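Local coordinates for protein NADP-dependent alcohol dehydrogenase (PDB 2OUI) that probably catalyses the NADP-dependent interconversion of alcohols with aldehydes or ketones, as a zinc-binding tetramer, at residues P20-L25 against I65-S70; D26-P31 against V123-E128; A85-W90 against D130-L135. The protein carries 1 engineered substitution. One frame throughout, in Å; residues are numbered along the deposited sequence.

Contact 1. Residues P20-L25 against I65-S70; sequences PECGPL and IVKVGS
The loop Cys22-Pro24 closes over the end of strand 61-68 at the surface of the GroES-like domain, beside a classic beta bulge in which Val66 and Lys67 both face Leu28. The backbones come nearest at Pro24 and Gly69, whose CA atoms are 4.0 Å apart. Gly69 CA-H points at two carbonyl oxygens. Gly23 O lies 3.3 Å from Gly69 CA, and Pro24 O is 3.4 Å from the same Gly69 CA. Both are CA-H...O contacts. With no side chain on Gly69, the two carbonyl oxygens can come this close.

Cys22 buries the most surface of any residue here. Its SG stands opposite the backbone N (chi1 -171°), which carries the sulfur down to the Val68-Gly69 peptide, with Cys22 SG 3.7 Å from Gly69 N. The aliphatic part of Lys67 runs past the same cysteine, Lys67 CD lying 3.8 Å from Cys22 CB. At the other end Ser70 OG sits 4.0 Å from Pro24 CB, a loose touch.

Strand 27-34 lies beside both segments. Its Leu28 touches Cys22 and Lys67, and Pro24 packs on Leu71 of the second subunit.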
loop_
_atom_site.group_PDB
_atom_site.type_symbol
_atom_site.label_atom_id
_atom_site.label_comp_id
_atom_site.label_asym_id
_atom_site.label_seq_id
_atom_site.Cartn_x
_atom_site.Cartn_y
_atom_site.Cartn_z
ATOM N N PRO A 20 -40.801 -9.525 -4.599
ATOM C CA PRO A 20 -39.801 -10.361 -3.942
ATOM C C PRO A 20 -40.031 -10.487 -2.435
ATOM O O PRO A 20 -40.555 -9.562 -1.812
ATOM C CB PRO A 20 -38.504 -9.606 -4.196
ATOM C CG PRO A 20 -38.789 -8.702 -5.325
ATOM C CD PRO A 20 -40.203 -8.297 -5.145
ATOM N N GLU A 21 -39.658 -11.638 -1.882
ATOM C CA GLU A 21 -39.749 -11.897 -0.447
ATOM C C GLU A 21 -38.737 -11.011 0.257
ATOM O O GLU A 21 -37.627 -10.825 -0.233
ATOM C CB GLU A 21 -39.436 -13.364 -0.144
ATOM C CG GLU A 21 -40.309 -14.369 -0.897
ATOM C CD GLU A 21 -41.705 -14.527 -0.288
ATOM O OE1 GLU A 21 -41.789 -14.694 0.955
ATOM O OE2 GLU A 21 -42.707 -14.502 -1.052
ATOM N N CYS A 22 -39.135 -10.470 1.400
ATOM C CA CYS A 22 -38.299 -9.578 2.170
ATOM C C CYS A 22 -37.907 -10.286 3.472
ATOM O O CYS A 22 -38.734 -10.498 4.361
ATOM C CB CYS A 22 -39.048 -8.269 2.441
ATOM S SG CYS A 22 -38.002 -7.013 3.164
ATOM N N GLY A 23 -36.656 -10.709 3.528
ATOM C CA GLY A 23 -36.101 -11.370 4.707
ATOM C C GLY A 23 -35.673 -10.359 5.753
ATOM O O GLY A 23 -35.733 -9.171 5.515
ATOM N N PRO A 24 -35.227 -10.839 6.919
ATOM C CA PRO A 24 -34.937 -10.008 8.099
ATOM C C PRO A 24 -33.987 -8.836 7.843
ATOM O O PRO A 24 -34.140 -7.779 8.454
ATOM C CB PRO A 24 -34.279 -11.002 9.064
ATOM C CG PRO A 24 -34.853 -12.329 8.668
ATOM C CD PRO A 24 -34.970 -12.272 7.170
ATOM N N LEU A 25 -32.994 -9.030 6.981
ATOM C CA LEU A 25 -32.018 -7.989 6.702
ATOM C C LEU A 25 -32.305 -7.173 5.445
ATOM O O LEU A 25 -31.543 -6.244 5.141
ATOM C CB LEU A 25 -30.606 -8.591 6.561
ATOM C CG LEU A 25 -29.999 -9.326 7.759
ATOM C CD1 LEU A 25 -28.488 -9.514 7.533
ATOM C CD2 LEU A 25 -30.211 -8.574 9.052
ATOM N N ILE A 65 -37.921 3.293 0.041
ATOM C CA ILE A 65 -38.250 2.063 0.790
ATOM C C ILE A 65 -39.754 1.834 0.921
ATOM O O ILE A 65 -40.466 2.722 1.380
ATOM C CB ILE A 65 -37.658 2.101 2.221
ATOM C CG1 ILE A 65 -36.180 2.519 2.182
ATOM C CG2 ILE A 65 -37.861 0.750 2.947
ATOM C CD1 ILE A 65 -35.279 1.535 1.511
ATOM N N VAL A 66 -40.216 0.640 0.528
ATOM C CA VAL A 66 -41.634 0.259 0.684
ATOM C C VAL A 66 -41.823 -0.841 1.730
ATOM O O VAL A 66 -42.923 -1.040 2.223
ATOM C CB VAL A 66 -42.325 -0.138 -0.668
ATOM C CG1 VAL A 66 -42.320 1.039 -1.611
ATOM C CG2 VAL A 66 -41.634 -1.348 -1.325
ATOM N N LYS A 67 -40.746 -1.555 2.075
ATOM C CA LYS A 67 -40.821 -2.589 3.118
ATOM C C LYS A 67 -39.452 -2.835 3.676
ATOM O O LYS A 67 -38.492 -2.835 2.923
ATOM C CB LYS A 67 -41.330 -3.896 2.535
ATOM C CG LYS A 67 -41.700 -4.970 3.591
ATOM C CD LYS A 67 -42.254 -6.218 2.927
ATOM C CE LYS A 67 -42.704 -7.263 3.961
ATOM N NZ LYS A 67 -43.584 -6.671 5.025
ATOM N N VAL A 68 -39.343 -3.036 4.986
ATOM C CA VAL A 68 -38.042 -3.436 5.567
ATOM C C VAL A 68 -38.188 -4.710 6.385
ATOM O O VAL A 68 -39.236 -4.941 6.985
ATOM C CB VAL A 68 -37.400 -2.332 6.479
ATOM C CG1 VAL A 68 -37.084 -1.052 5.701
ATOM C CG2 VAL A 68 -38.271 -2.038 7.697
ATOM N N GLY A 69 -37.139 -5.528 6.428
ATOM C CA GLY A 69 -37.162 -6.736 7.247
ATOM C C GLY A 69 -37.104 -6.450 8.736
ATOM O O GLY A 69 -36.798 -5.333 9.161
ATOM N N SER A 70 -37.382 -7.469 9.538
ATOM C CA SER A 70 -37.502 -7.302 10.983
ATOM C C SER A 70 -36.211 -6.890 11.694
ATOM O O SER A 70 -36.268 -6.418 12.828
ATOM C CB SER A 70 -38.083 -8.562 11.616
ATOM O OG SER A 70 -37.206 -9.667 11.456
#

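Contact 2. Residues D26-P31 against V123-E128; sequences DALVRP and VFHVNE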
loop_
_atom_site.group_PDB
_atom_site.type_symbol
_atom_site.label_atom_id
_atom_site.label_comp_id
_atom_site.label_asym_id
_atom_site.label_seq_id
_atom_site.Cartn_x
_atom_site.Cartn_y
_atom_site.Cartn_z
ATOM N N ASP A 26 -33.375 -7.519 4.716
ATOM C CA ASP A 26 -33.600 -6.956 3.374
ATOM C C ASP A 26 -34.496 -5.723 3.388
ATOM O O ASP A 26 -35.135 -5.427 4.384
ATOM C CB ASP A 26 -34.271 -7.991 2.480
ATOM C CG ASP A 26 -33.537 -9.314 2.449
ATOM O OD1 ASP A 26 -32.316 -9.329 2.696
ATOM O OD2 ASP A 26 -34.197 -10.333 2.141
ATOM N N ALA A 27 -34.564 -5.050 2.247
ATOM C CA ALA A 27 -35.577 -3.999 2.019
ATOM C C ALA A 27 -36.160 -4.151 0.635
ATOM O O ALA A 27 -35.488 -4.621 -0.280
ATOM C CB ALA A 27 -34.966 -2.607 2.180
ATOM N N LEU A 28 -37.420 -3.770 0.484
ATOM C CA LEU A 28 -38.025 -3.668 -0.823
ATOM C C LEU A 28 -38.093 -2.191 -1.176
ATOM O O LEU A 28 -38.447 -1.371 -0.326
ATOM C CB LEU A 28 -39.428 -4.273 -0.829
ATOM C CG LEU A 28 -39.531 -5.768 -0.476
ATOM C CD1 LEU A 28 -40.952 -6.231 -0.692
ATOM C CD2 LEU A 28 -38.559 -6.626 -1.335
ATOM N N VAL A 29 -37.774 -1.866 -2.431
ATOM C CA VAL A 29 -37.589 -0.479 -2.856
ATOM C C VAL A 29 -38.360 -0.226 -4.158
ATOM O O VAL A 29 -38.354 -1.074 -5.061
ATOM C CB VAL A 29 -36.047 -0.185 -3.067
ATOM C CG1 VAL A 29 -35.796 1.260 -3.539
ATOM C CG2 VAL A 29 -35.264 -0.455 -1.801
ATOM N N ARG A 30 -39.038 0.924 -4.255
ATOM C CA ARG A 30 -39.652 1.345 -5.526
ATOM C C ARG A 30 -38.782 2.424 -6.169
ATOM O O ARG A 30 -38.212 3.267 -5.455
ATOM C CB ARG A 30 -41.093 1.840 -5.294
ATOM C CG ARG A 30 -41.213 3.144 -4.529
ATOM C CD ARG A 30 -42.728 3.484 -4.321
ATOM N NE ARG A 30 -42.951 4.748 -3.623
ATOM C CZ ARG A 30 -44.150 5.211 -3.274
ATOM N NH1 ARG A 30 -45.240 4.504 -3.540
ATOM N NH2 ARG A 30 -44.262 6.390 -2.656
ATOM N N PRO A 31 -38.605 2.379 -7.515
ATOM C CA PRO A 31 -37.703 3.367 -8.145
ATOM C C PRO A 31 -38.284 4.776 -8.259
ATOM O O PRO A 31 -39.472 4.926 -8.597
ATOM C CB PRO A 31 -37.514 2.807 -9.562
ATOM C CG PRO A 31 -38.812 2.084 -9.862
ATOM C CD PRO A 31 -39.166 1.434 -8.508
ATOM N N VAL A 123 -41.048 -2.722 -8.012
ATOM C CA VAL A 123 -40.430 -2.910 -6.704
ATOM C C VAL A 123 -39.230 -3.803 -6.966
ATOM O O VAL A 123 -39.307 -4.715 -7.785
ATOM C CB VAL A 123 -41.398 -3.650 -5.715
ATOM C CG1 VAL A 123 -40.706 -3.967 -4.388
ATOM C CG2 VAL A 123 -42.666 -2.845 -5.457
ATOM N N PHE A 124 -38.122 -3.537 -6.289
ATOM C CA PHE A 124 -36.991 -4.460 -6.342
ATOM C C PHE A 124 -36.438 -4.745 -4.950
ATOM O O PHE A 124 -36.833 -4.096 -3.969
ATOM C CB PHE A 124 -35.908 -3.970 -7.316
ATOM C CG PHE A 124 -35.378 -2.604 -7.004
ATOM C CD1 PHE A 124 -34.336 -2.437 -6.090
ATOM C CD2 PHE A 124 -35.912 -1.480 -7.632
ATOM C CE1 PHE A 124 -33.841 -1.162 -5.797
ATOM C CE2 PHE A 124 -35.423 -0.206 -7.351
ATOM C CZ PHE A 124 -34.382 -0.051 -6.443
ATOM N N HIS A 125 -35.529 -5.720 -4.876
ATOM C CA HIS A 125 -35.096 -6.275 -3.624
ATOM C C HIS A 125 -33.634 -5.894 -3.389
ATOM O O HIS A 125 -32.785 -6.035 -4.289
ATOM C CB HIS A 125 -35.256 -7.796 -3.661
ATOM C CG HIS A 125 -34.732 -8.503 -2.443
ATOM N ND1 HIS A 125 -33.387 -8.766 -2.255
ATOM C CD2 HIS A 125 -35.373 -9.038 -1.381
ATOM C CE1 HIS A 125 -33.224 -9.406 -1.110
ATOM N NE2 HIS A 125 -34.416 -9.587 -0.561
ATOM N N VAL A 126 -33.334 -5.467 -2.166
ATOM C CA VAL A 126 -31.962 -5.161 -1.775
ATOM C C VAL A 126 -31.548 -6.053 -0.598
ATOM O O VAL A 126 -32.191 -6.034 0.462
ATOM C CB VAL A 126 -31.801 -3.675 -1.363
ATOM C CG1 VAL A 126 -30.332 -3.367 -0.988
ATOM C CG2 VAL A 126 -32.304 -2.760 -2.473
ATOM N N ASN A 127 -30.481 -6.841 -0.773
ATOM C CA ASN A 127 -29.951 -7.669 0.334
ATOM C C ASN A 127 -29.138 -6.820 1.309
ATOM O O ASN A 127 -28.524 -5.850 0.891
ATOM C CB ASN A 127 -29.027 -8.764 -0.220
ATOM C CG ASN A 127 -27.902 -8.187 -1.044
ATOM O OD1 ASN A 127 -28.127 -7.587 -2.105
ATOM N ND2 ASN A 127 -26.677 -8.344 -0.554
ATOM N N GLU A 128 -29.109 -7.201 2.591
ATOM C CA GLU A 128 -28.318 -6.450 3.590
ATOM C C GLU A 128 -28.544 -4.933 3.493
ATOM O O GLU A 128 -27.614 -4.143 3.321
ATOM C CB GLU A 128 -26.826 -6.848 3.507
ATOM C CG GLU A 128 -26.648 -8.295 4.007
ATOM C CD GLU A 128 -25.230 -8.799 3.876
ATOM O OE1 GLU A 128 -24.290 -7.989 4.033
ATOM O OE2 GLU A 128 -25.073 -10.022 3.639
HETATM O O HOH W 1 -30.009 -9.938 3.154
#
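With chi1 at 175°, the His125 ring is turned away from its own backbone N and toward Asp26, whose CG lies beside its own N. These two torsions bring the imidazole to the carboxylate. His125 NE2 donates to Asp26 OD2 at 2.8 Å, with an N-H...O angle of 151°. The oxygen lies at the ring edge, close to the ring plane. The nitrogen, however, meets the carboxylate from above its plane, and the two planes are 71° apart. Asp26 OD2 also accepts from Gly23 N, and His125 ND1 bonds to Lys116 NZ, so each group has a second partner.

Behind this pair, strands 27-31 and 124-126 run antiparallel within the beta-sheet of the GroES-like domain. Ala27-Val126 and Val29-Phe124 are hydrogen-bonded pairs. Leu28-His125 between them is a non-hydrogen-bonded pair. Val29 O takes Phe124 N at 2.8 Å, and Val126 N reaches Ala27 O at 3.0 Å.

Phe124 and Val29 share a face of the sheet with Ala27 and Val126. The phenyl ring folds back over the neighbouring strand. Val29 CB sits over its face, 4.0 Å from the Phe124 ring centroid, in a CH-pi contact. Val29 CG2 meets Val126 CG2 at 3.8 Å. On the face with His125, Val123 CG1 packs 3.8 Å from Leu28 CB.

Contact 3. Residues A85-W90 against D130-L135; sequences AITPDW and DANLAL
This is a buried polar contact between the loop 85-90, which follows strand 80-83, and the end of helix 129-132 in the GroES-like domain. Asn132 carries it, and both ends of its amide are used. Asn132 ND2 donates to Pro88 O at 3.1 Å. That bond is nearly straight, 170° at the hydrogen, and the acceptor lies in the amide plane. The donor comes in on a lone pair of the carbonyl. The other end accepts: Trp90 NE1 gives its hydrogen to Asn132 OD1 at 2.8 Å. The oxygen lies at the edge of the indole, close to its plane. From the amide side the approach is less regular, because the indole nitrogen is tilted 35° from the plane of the Asn132 carbonyl.

Asn132 ND2 has a second partner, Asn127 O. Three hydrogen bonds therefore fix the rotation of the amide and satisfy its polar atoms in a buried setting.

Apolar atoms fill in around these bonds. Pro88 CD comes to 3.2 Å from Asn132 OD1. Thr87 CB lies 3.8 Å from Asn132 ND2, while Thr87 OG1 bonds to Asn127 OD1. Trp90 CG lies beside the backbone N (chi1 -72°), and this turns the pyrrole side of the indole to the helix. There Trp90 CD1 meets Ala131 CB at 3.6 Å. Pro88 CB lies over one face of the same ring, toward its rim.

Asn132 and Leu133 also touch Val126 of strand 124-126, and Leu133 packs on strand 80-83. Trp90 packs on Gln96 of the second subunit, which also bonds to Ala131 O, placing this helix end at a subunit boundary.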
loop_
_atom_site.group_PDB
_atom_site.type_symbol
_atom_site.label_atom_id
_atom_site.label_comp_id
_atom_site.label_asym_id
_atom_site.label_seq_id
_atom_site.Cartn_x
_atom_site.Cartn_y
_atom_site.Cartn_z
ATOM N N ALA A 85 -24.995 0.014 -7.569
ATOM C CA ALA A 85 -25.139 -1.109 -8.507
ATOM C C ALA A 85 -24.655 -2.403 -7.845
ATOM O O ALA A 85 -25.171 -3.483 -8.131
ATOM C CB ALA A 85 -24.339 -0.866 -9.807
ATOM N N ILE A 86 -23.639 -2.263 -6.977
ATOM C CA ILE A 86 -23.001 -3.397 -6.287
ATOM C C ILE A 86 -23.492 -3.407 -4.855
ATOM O O ILE A 86 -23.388 -2.399 -4.132
ATOM C CB ILE A 86 -21.435 -3.358 -6.367
ATOM C CG1 ILE A 86 -20.929 -3.954 -7.712
ATOM C CG2 ILE A 86 -20.790 -4.179 -5.243
ATOM C CD1 ILE A 86 -21.552 -3.367 -8.988
ATOM N N THR A 87 -24.092 -4.529 -4.477
ATOM C CA THR A 87 -24.715 -4.688 -3.156
ATOM C C THR A 87 -24.125 -5.969 -2.542
ATOM O O THR A 87 -24.720 -7.050 -2.628
ATOM C CB THR A 87 -26.273 -4.832 -3.255
ATOM O OG1 THR A 87 -26.577 -5.880 -4.177
ATOM C CG2 THR A 87 -26.943 -3.542 -3.723
ATOM N N PRO A 88 -22.938 -5.864 -1.926
ATOM C CA PRO A 88 -22.230 -7.061 -1.452
ATOM C C PRO A 88 -22.921 -7.856 -0.327
ATOM O O PRO A 88 -23.809 -7.346 0.386
ATOM C CB PRO A 88 -20.893 -6.489 -0.910
ATOM C CG PRO A 88 -20.732 -5.170 -1.616
ATOM C CD PRO A 88 -22.170 -4.637 -1.672
ATOM N N ASP A 89 -22.507 -9.106 -0.190
ATOM C CA ASP A 89 -22.813 -9.921 0.994
ATOM C C ASP A 89 -21.590 -9.696 1.874
ATOM O O ASP A 89 -20.518 -10.280 1.627
ATOM C CB ASP A 89 -22.896 -11.397 0.608
ATOM C CG ASP A 89 -23.779 -11.644 -0.643
ATOM O OD1 ASP A 89 -25.025 -11.549 -0.545
ATOM O OD2 ASP A 89 -23.212 -11.947 -1.725
ATOM N N TRP A 90 -21.730 -8.820 2.858
ATOM C CA TRP A 90 -20.557 -8.280 3.577
ATOM C C TRP A 90 -19.765 -9.284 4.451
ATOM O O TRP A 90 -18.626 -9.005 4.838
ATOM C CB TRP A 90 -20.963 -7.005 4.352
ATOM C CG TRP A 90 -21.205 -5.861 3.412
ATOM C CD1 TRP A 90 -22.400 -5.478 2.858
ATOM C CD2 TRP A 90 -20.211 -5.009 2.854
ATOM N NE1 TRP A 90 -22.205 -4.408 2.002
ATOM C CE2 TRP A 90 -20.866 -4.099 1.988
ATOM C CE3 TRP A 90 -18.812 -4.904 3.022
ATOM C CZ2 TRP A 90 -20.173 -3.106 1.283
ATOM C CZ3 TRP A 90 -18.127 -3.916 2.316
ATOM C CH2 TRP A 90 -18.797 -3.045 1.450
ATOM N N ASP A 130 -29.314 -2.322 5.454
ATOM C CA ASP A 130 -28.631 -1.342 6.297
ATOM C C ASP A 130 -27.240 -1.080 5.769
ATOM O O ASP A 130 -26.753 0.045 5.812
ATOM C CB ASP A 130 -28.510 -1.836 7.753
ATOM C CG ASP A 130 -29.763 -1.560 8.571
ATOM O OD1 ASP A 130 -30.621 -0.774 8.110
ATOM O OD2 ASP A 130 -29.887 -2.131 9.683
ATOM N N ALA A 131 -26.589 -2.133 5.268
ATOM C CA ALA A 131 -25.208 -2.025 4.829
ATOM C C ALA A 131 -25.148 -1.456 3.405
ATOM O O ALA A 131 -24.189 -0.789 3.044
ATOM C CB ALA A 131 -24.560 -3.392 4.856
ATOM N N ASN A 132 -26.181 -1.715 2.604
ATOM C CA ASN A 132 -26.136 -1.436 1.183
ATOM C C ASN A 132 -26.915 -0.228 0.651
ATOM O O ASN A 132 -26.804 0.073 -0.525
ATOM C CB ASN A 132 -26.528 -2.694 0.397
ATOM C CG ASN A 132 -25.433 -3.722 0.422
ATOM O OD1 ASN A 132 -24.263 -3.358 0.377
ATOM N ND2 ASN A 132 -25.794 -5.000 0.535
ATOM N N LEU A 133 -27.691 0.455 1.496
ATOM C CA LEU A 133 -28.442 1.637 1.037
ATOM C C LEU A 133 -28.027 2.922 1.785
ATOM O O LEU A 133 -27.984 2.938 3.019
ATOM C CB LEU A 133 -29.946 1.401 1.227
ATOM C CG LEU A 133 -30.526 0.298 0.317
ATOM C CD1 LEU A 133 -31.982 0.042 0.662
ATOM C CD2 LEU A 133 -30.348 0.630 -1.165
ATOM N N ALA A 134 -27.710 3.972 1.022
ATOM C CA ALA A 134 -27.361 5.275 1.593
ATOM C C ALA A 134 -28.604 6.125 1.534
ATOM O O ALA A 134 -29.323 6.104 0.533
ATOM C CB ALA A 134 -26.241 5.938 0.771
ATOM N N LEU A 135 -28.871 6.884 2.586
ATOM C CA LEU A 135 -29.946 7.880 2.489
ATOM C C LEU A 135 -29.622 8.963 1.449
ATOM O O LEU A 135 -28.480 9.407 1.364
ATOM C CB LEU A 135 -30.230 8.511 3.868
ATOM C CG LEU A 135 -30.830 7.589 4.953
ATOM C CD1 LEU A 135 -30.988 8.367 6.260
ATOM C CD2 LEU A 135 -32.162 6.936 4.527
#

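All three contacts lie in the GroES-like domain and reach the same sheet. Contact 1 is at the surface and rests on CA-H...O contacts and light packing. Contact 2 is partly buried and joins two strands through backbone bonds and a histidine-carboxylate pair. Contact 3 is buried, and side-chain amide and indole bonds do the work. Contacts 1 and 2 share the pairing of strands 27-34 and 61-68, where Val66 and Lys67 bond to Leu28. Contacts 2 and 3 meet where strand 124-126 leads into helix 129-132, and Glu128 OE1 there accepts from Trp90 N. Contacts 1 and 3 both touch the second subunit, whereas contact 2 touches no other chain.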